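Local coordinates for hypothetical protein TM_1646 (Thermotoga maritima MSB8, PDB 2P61) that is of unknown function but belongs to the DUF327 family and folds almost entirely into alpha-helices, at residues Leu76-Leu87 with Val114-Thr125. Sequence-based numbering, arbitrary orientation.
Sequences LKRYKNAIKEFL and VEEVNEKLMDLT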
loop_
_atom_site.group_PDB
_atom_site.type_symbol
_atom_site.label_atom_id
_atom_site.label_comp_id
_atom_site.label_asym_id
_atom_site.label_seq_id
_atom_site.Cartn_x
_atom_site.Cartn_y
_atom_site.Cartn_z
ATOM N N LEU A 76 -6.904 -7.859 9.056
ATOM C CA LEU A 76 -6.958 -6.417 8.933
ATOM C C LEU A 76 -5.489 -5.946 8.962
ATOM O O LEU A 76 -5.052 -5.055 8.160
ATOM C CB LEU A 76 -7.886 -5.761 9.958
ATOM C CG LEU A 76 -7.872 -4.227 9.954
ATOM C CD1 LEU A 76 -8.177 -3.639 8.557
ATOM C CD2 LEU A 76 -8.840 -3.634 10.985
ATOM N N LYS A 77 -4.679 -6.689 9.709
ATOM C CA LYS A 77 -3.234 -6.368 9.819
ATOM C C LYS A 77 -2.258 -6.892 8.775
ATOM O O LYS A 77 -1.241 -6.185 8.490
ATOM C CB LYS A 77 -2.745 -6.774 11.163
ATOM C CG LYS A 77 -3.705 -6.201 12.268
ATOM C CD LYS A 77 -3.191 -6.381 13.711
ATOM C CE LYS A 77 -4.425 -6.378 14.738
ATOM N NZ LYS A 77 -4.449 -7.629 15.606
ATOM N N ARG A 78 -2.494 -8.093 8.201
ATOM C CA ARG A 78 -1.771 -8.514 7.016
ATOM C C ARG A 78 -1.923 -7.278 6.133
ATOM O O ARG A 78 -0.931 -6.875 5.423
ATOM C CB ARG A 78 -2.481 -9.720 6.389
ATOM C CG ARG A 78 -1.612 -10.703 5.590
ATOM C CD ARG A 78 -2.448 -11.792 4.688
ATOM N NE ARG A 78 -1.768 -11.953 3.397
ATOM C CZ ARG A 78 -2.125 -12.752 2.400
ATOM N NH1 ARG A 78 -3.195 -13.545 2.497
ATOM N NH2 ARG A 78 -1.420 -12.731 1.257
ATOM N N TYR A 79 -3.139 -6.646 6.211
ATOM C CA TYR A 79 -3.475 -5.493 5.309
ATOM C C TYR A 79 -2.663 -4.184 5.546
ATOM O O TYR A 79 -2.004 -3.630 4.628
ATOM C CB TYR A 79 -5.010 -5.170 5.265
ATOM C CG TYR A 79 -5.429 -4.271 4.046
ATOM C CD1 TYR A 79 -5.022 -4.595 2.743
ATOM C CD2 TYR A 79 -6.177 -3.092 4.207
ATOM C CE1 TYR A 79 -5.330 -3.769 1.635
ATOM C CE2 TYR A 79 -6.529 -2.280 3.128
ATOM C CZ TYR A 79 -6.120 -2.643 1.831
ATOM O OH TYR A 79 -6.464 -1.886 0.698
ATOM N N LYS A 80 -2.853 -3.660 6.770
ATOM C CA LYS A 80 -2.159 -2.524 7.352
ATOM C C LYS A 80 -0.677 -2.724 7.254
ATOM O O LYS A 80 0.003 -1.828 6.812
ATOM C CB LYS A 80 -2.566 -2.425 8.805
ATOM C CG LYS A 80 -4.061 -2.138 9.016
ATOM C CD LYS A 80 -4.272 -1.028 10.002
ATOM C CE LYS A 80 -5.597 -1.101 10.705
ATOM N NZ LYS A 80 -5.971 0.332 11.131
ATOM N N ASN A 81 -0.162 -3.905 7.652
ATOM C CA ASN A 81 1.281 -4.197 7.503
ATOM C C ASN A 81 1.778 -4.084 6.058
ATOM O O ASN A 81 2.753 -3.407 5.770
ATOM C CB ASN A 81 1.690 -5.571 8.062
ATOM C CG ASN A 81 1.565 -5.651 9.598
ATOM O OD1 ASN A 81 1.539 -4.638 10.357
ATOM N ND2 ASN A 81 1.487 -6.879 10.069
ATOM N N ALA A 82 1.098 -4.766 5.152
ATOM C CA ALA A 82 1.424 -4.782 3.757
ATOM C C ALA A 82 1.429 -3.392 3.239
ATOM O O ALA A 82 2.333 -3.015 2.515
ATOM C CB ALA A 82 0.401 -5.591 3.051
ATOM N N ILE A 83 0.441 -2.595 3.590
ATOM C CA ILE A 83 0.436 -1.208 3.105
ATOM C C ILE A 83 1.567 -0.389 3.718
ATOM O O ILE A 83 2.102 0.474 2.988
ATOM C CB ILE A 83 -0.866 -0.498 3.378
ATOM C CG1 ILE A 83 -1.920 -0.995 2.415
ATOM C CG2 ILE A 83 -0.695 0.962 3.299
ATOM C CD1 ILE A 83 -3.299 -0.406 2.705
ATOM N N LYS A 84 1.906 -0.642 5.014
ATOM C CA LYS A 84 3.106 -0.105 5.679
ATOM C C LYS A 84 4.373 -0.379 4.882
ATOM O O LYS A 84 5.127 0.532 4.498
ATOM C CB LYS A 84 3.297 -0.705 7.080
ATOM C CG LYS A 84 2.761 0.119 8.292
ATOM C CD LYS A 84 3.820 0.214 9.457
ATOM C CE LYS A 84 3.485 -0.796 10.615
ATOM N NZ LYS A 84 3.304 -0.219 12.039
ATOM N N GLU A 85 4.607 -1.651 4.609
ATOM C CA GLU A 85 5.738 -2.013 3.859
ATOM C C GLU A 85 5.631 -1.351 2.502
ATOM O O GLU A 85 6.615 -0.729 2.052
ATOM C CB GLU A 85 5.821 -3.500 3.768
ATOM C CG GLU A 85 6.956 -4.156 4.608
ATOM C CD GLU A 85 6.816 -3.913 6.112
ATOM O OE1 GLU A 85 5.890 -4.512 6.736
ATOM O OE2 GLU A 85 7.625 -3.113 6.659
ATOM N N PHE A 86 4.456 -1.376 1.829
ATOM C CA PHE A 86 4.448 -0.661 0.529
ATOM C C PHE A 86 4.961 0.808 0.678
ATOM O O PHE A 86 5.806 1.241 -0.089
ATOM C CB PHE A 86 3.148 -0.809 -0.290
ATOM C CG PHE A 86 3.174 -0.029 -1.542
ATOM C CD1 PHE A 86 3.737 -0.550 -2.669
ATOM C CD2 PHE A 86 2.720 1.261 -1.575
ATOM C CE1 PHE A 86 3.868 0.189 -3.823
ATOM C CE2 PHE A 86 2.823 2.010 -2.737
ATOM C CZ PHE A 86 3.421 1.462 -3.838
ATOM N N LEU A 87 4.521 1.540 1.683
ATOM C CA LEU A 87 4.846 3.021 1.770
ATOM C C LEU A 87 6.380 3.393 2.042
ATOM O O LEU A 87 6.846 4.473 1.657
ATOM C CB LEU A 87 3.879 3.772 2.742
ATOM C CG LEU A 87 2.400 3.736 2.345
ATOM C CD1 LEU A 87 1.415 4.402 3.241
ATOM C CD2 LEU A 87 2.178 4.382 0.931
ATOM N N VAL A 114 -0.502 9.328 0.917
ATOM C CA VAL A 114 -0.295 8.725 2.216
ATOM C C VAL A 114 -1.244 9.316 3.262
ATOM O O VAL A 114 -1.960 8.587 3.898
ATOM C CB VAL A 114 1.191 8.866 2.616
ATOM C CG1 VAL A 114 1.428 8.508 4.116
ATOM C CG2 VAL A 114 2.085 8.050 1.626
ATOM N N GLU A 115 -1.294 10.619 3.454
ATOM C CA GLU A 115 -2.339 11.193 4.312
ATOM C C GLU A 115 -3.745 10.615 4.000
ATOM O O GLU A 115 -4.482 10.291 4.922
ATOM C CB GLU A 115 -2.387 12.716 4.168
ATOM C CG GLU A 115 -2.074 13.550 5.400
ATOM C CD GLU A 115 -2.620 15.062 5.298
ATOM O OE1 GLU A 115 -3.753 15.301 4.771
ATOM O OE2 GLU A 115 -1.890 16.002 5.771
ATOM N N GLU A 116 -4.113 10.478 2.710
ATOM C CA GLU A 116 -5.419 9.904 2.366
ATOM C C GLU A 116 -5.579 8.440 2.742
ATOM O O GLU A 116 -6.647 8.035 3.197
ATOM C CB GLU A 116 -5.694 10.034 0.891
ATOM C CG GLU A 116 -7.011 10.669 0.598
ATOM C CD GLU A 116 -7.428 10.627 -0.891
ATOM O OE1 GLU A 116 -8.628 10.224 -1.098
ATOM O OE2 GLU A 116 -6.588 10.992 -1.815
ATOM N N VAL A 117 -4.536 7.645 2.520
ATOM C CA VAL A 117 -4.563 6.214 2.761
ATOM C C VAL A 117 -4.810 5.983 4.231
ATOM O O VAL A 117 -5.663 5.170 4.603
ATOM C CB VAL A 117 -3.213 5.619 2.430
ATOM C CG1 VAL A 117 -2.984 4.306 3.168
ATOM C CG2 VAL A 117 -3.083 5.421 0.985
ATOM N N ASN A 118 -4.044 6.699 5.081
ATOM C CA ASN A 118 -4.156 6.528 6.502
ATOM C C ASN A 118 -5.534 6.977 6.922
ATOM O O ASN A 118 -6.134 6.330 7.736
ATOM C CB ASN A 118 -3.031 7.257 7.266
ATOM C CG ASN A 118 -1.597 6.764 6.891
ATOM O OD1 ASN A 118 -1.307 5.582 6.833
ATOM N ND2 ASN A 118 -0.697 7.717 6.664
ATOM N N GLU A 119 -6.112 8.032 6.376
ATOM C CA GLU A 119 -7.483 8.359 6.824
ATOM C C GLU A 119 -8.413 7.183 6.557
ATOM O O GLU A 119 -9.297 6.913 7.353
ATOM C CB GLU A 119 -8.069 9.578 6.136
ATOM C CG GLU A 119 -7.835 10.895 6.817
ATOM C CD GLU A 119 -8.938 11.268 7.863
ATOM O OE1 GLU A 119 -10.092 11.684 7.447
ATOM O OE2 GLU A 119 -8.605 11.162 9.094
ATOM N N LYS A 120 -8.224 6.500 5.421
ATOM C CA LYS A 120 -9.207 5.540 4.970
ATOM C C LYS A 120 -8.999 4.292 5.766
ATOM O O LYS A 120 -9.953 3.675 6.214
ATOM C CB LYS A 120 -9.084 5.244 3.469
ATOM C CG LYS A 120 -8.975 6.456 2.635
ATOM C CD LYS A 120 -10.302 6.763 2.101
ATOM C CE LYS A 120 -11.010 7.977 2.762
ATOM N NZ LYS A 120 -12.257 8.245 1.900
ATOM N N LEU A 121 -7.744 3.927 5.951
ATOM C CA LEU A 121 -7.379 2.939 6.956
ATOM C C LEU A 121 -7.965 3.271 8.285
ATOM O O LEU A 121 -8.389 2.343 8.949
ATOM C CB LEU A 121 -5.893 2.760 7.065
ATOM C CG LEU A 121 -5.173 1.999 5.932
ATOM C CD1 LEU A 121 -3.713 1.833 6.312
ATOM C CD2 LEU A 121 -5.802 0.648 5.822
ATOM N N MET A 122 -8.086 4.536 8.705
ATOM C CA MET A 122 -8.710 4.761 10.011
ATOM C C MET A 122 -10.260 4.718 9.948
ATOM O O MET A 122 -10.916 4.244 10.887
ATOM C CB MET A 122 -8.143 6.003 10.711
ATOM C CG MET A 122 -8.778 6.421 12.102
ATOM S SD MET A 122 -8.690 5.261 13.499
ATOM C CE MET A 122 -6.930 5.004 13.437
ATOM N N ASP A 123 -10.871 5.167 8.844
ATOM C CA ASP A 123 -12.273 4.952 8.626
ATOM C C ASP A 123 -12.545 3.460 8.626
ATOM O O ASP A 123 -13.411 3.022 9.323
ATOM C CB ASP A 123 -12.754 5.610 7.323
ATOM C CG ASP A 123 -12.607 7.127 7.344
ATOM O OD1 ASP A 123 -12.384 7.687 8.444
ATOM O OD2 ASP A 123 -12.721 7.791 6.279
ATOM N N LEU A 124 -11.816 2.673 7.864
ATOM C CA LEU A 124 -12.066 1.239 7.790
ATOM C C LEU A 124 -12.072 0.578 9.193
ATOM O O LEU A 124 -13.111 0.101 9.647
ATOM C CB LEU A 124 -10.997 0.632 6.879
ATOM C CG LEU A 124 -10.657 -0.824 6.572
ATOM C CD1 LEU A 124 -11.751 -1.724 6.900
ATOM C CD2 LEU A 124 -10.477 -0.870 5.121
ATOM N N THR A 125 -10.917 0.573 9.877
ATOM C CA THR A 125 -10.787 0.134 11.273
ATOM C C THR A 125 -11.960 0.567 12.141
ATOM O O THR A 125 -12.555 -0.227 12.874
ATOM C CB THR A 125 -9.499 0.733 11.903
ATOM O OG1 THR A 125 -8.372 0.457 11.054
ATOM C CG2 THR A 125 -9.217 0.134 13.249
#
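Leu87 and Val114 pack side by side near one end of this antiparallel helix pair, their side chains sliding past each other in opposite directions. CD2 of Leu87 lies 3.7 Å from CG2 of Val114. One turn along, Ile83 and Val117 pass in the same manner, with CG2 of Ile83 4.1 Å from CG1 of Val117. Ile83 also extends CD1 tip to tip toward CD2 of Leu121. That same CD2 sits 4.0 Å from CE2 of Tyr79, meeting the ring obliquely, while Ile83 CD1 covers one ring face near its rim. At the far end Leu76 CD1 touches Leu124 CG. The axes of the two segments come within 12.0 Å, at 173°; branched aliphatic side chains and the Tyr79 ring meet between them.

The polar contact is at Lys80 and Thr125. The lysine chain bends at chi2 (-132°) and carries NZ across to Thr125 OG1, its hydrogen-bond acceptor. The modelled separation is very short, and its exact length is doubtful. Thr125 OG1 in turn donates to Leu121 O at 2.8 Å. Thr125 N reaches that oxygen from the opposite face of the carbonyl plane. A valine in place of Thr125 would probably leave the Lys80 amino group without this acceptor and Leu121 O without its hydroxyl donor.

Helix 138-153 packs against Tyr79, Ile83 and Leu87, and its Asn146 hydrogen-bonds Tyr79 OH. Helix 37-69 packs against Phe86 and forms salt bridges to Arg78 through Glu59 and Asp62, so helix 73-95 touches all three other helices.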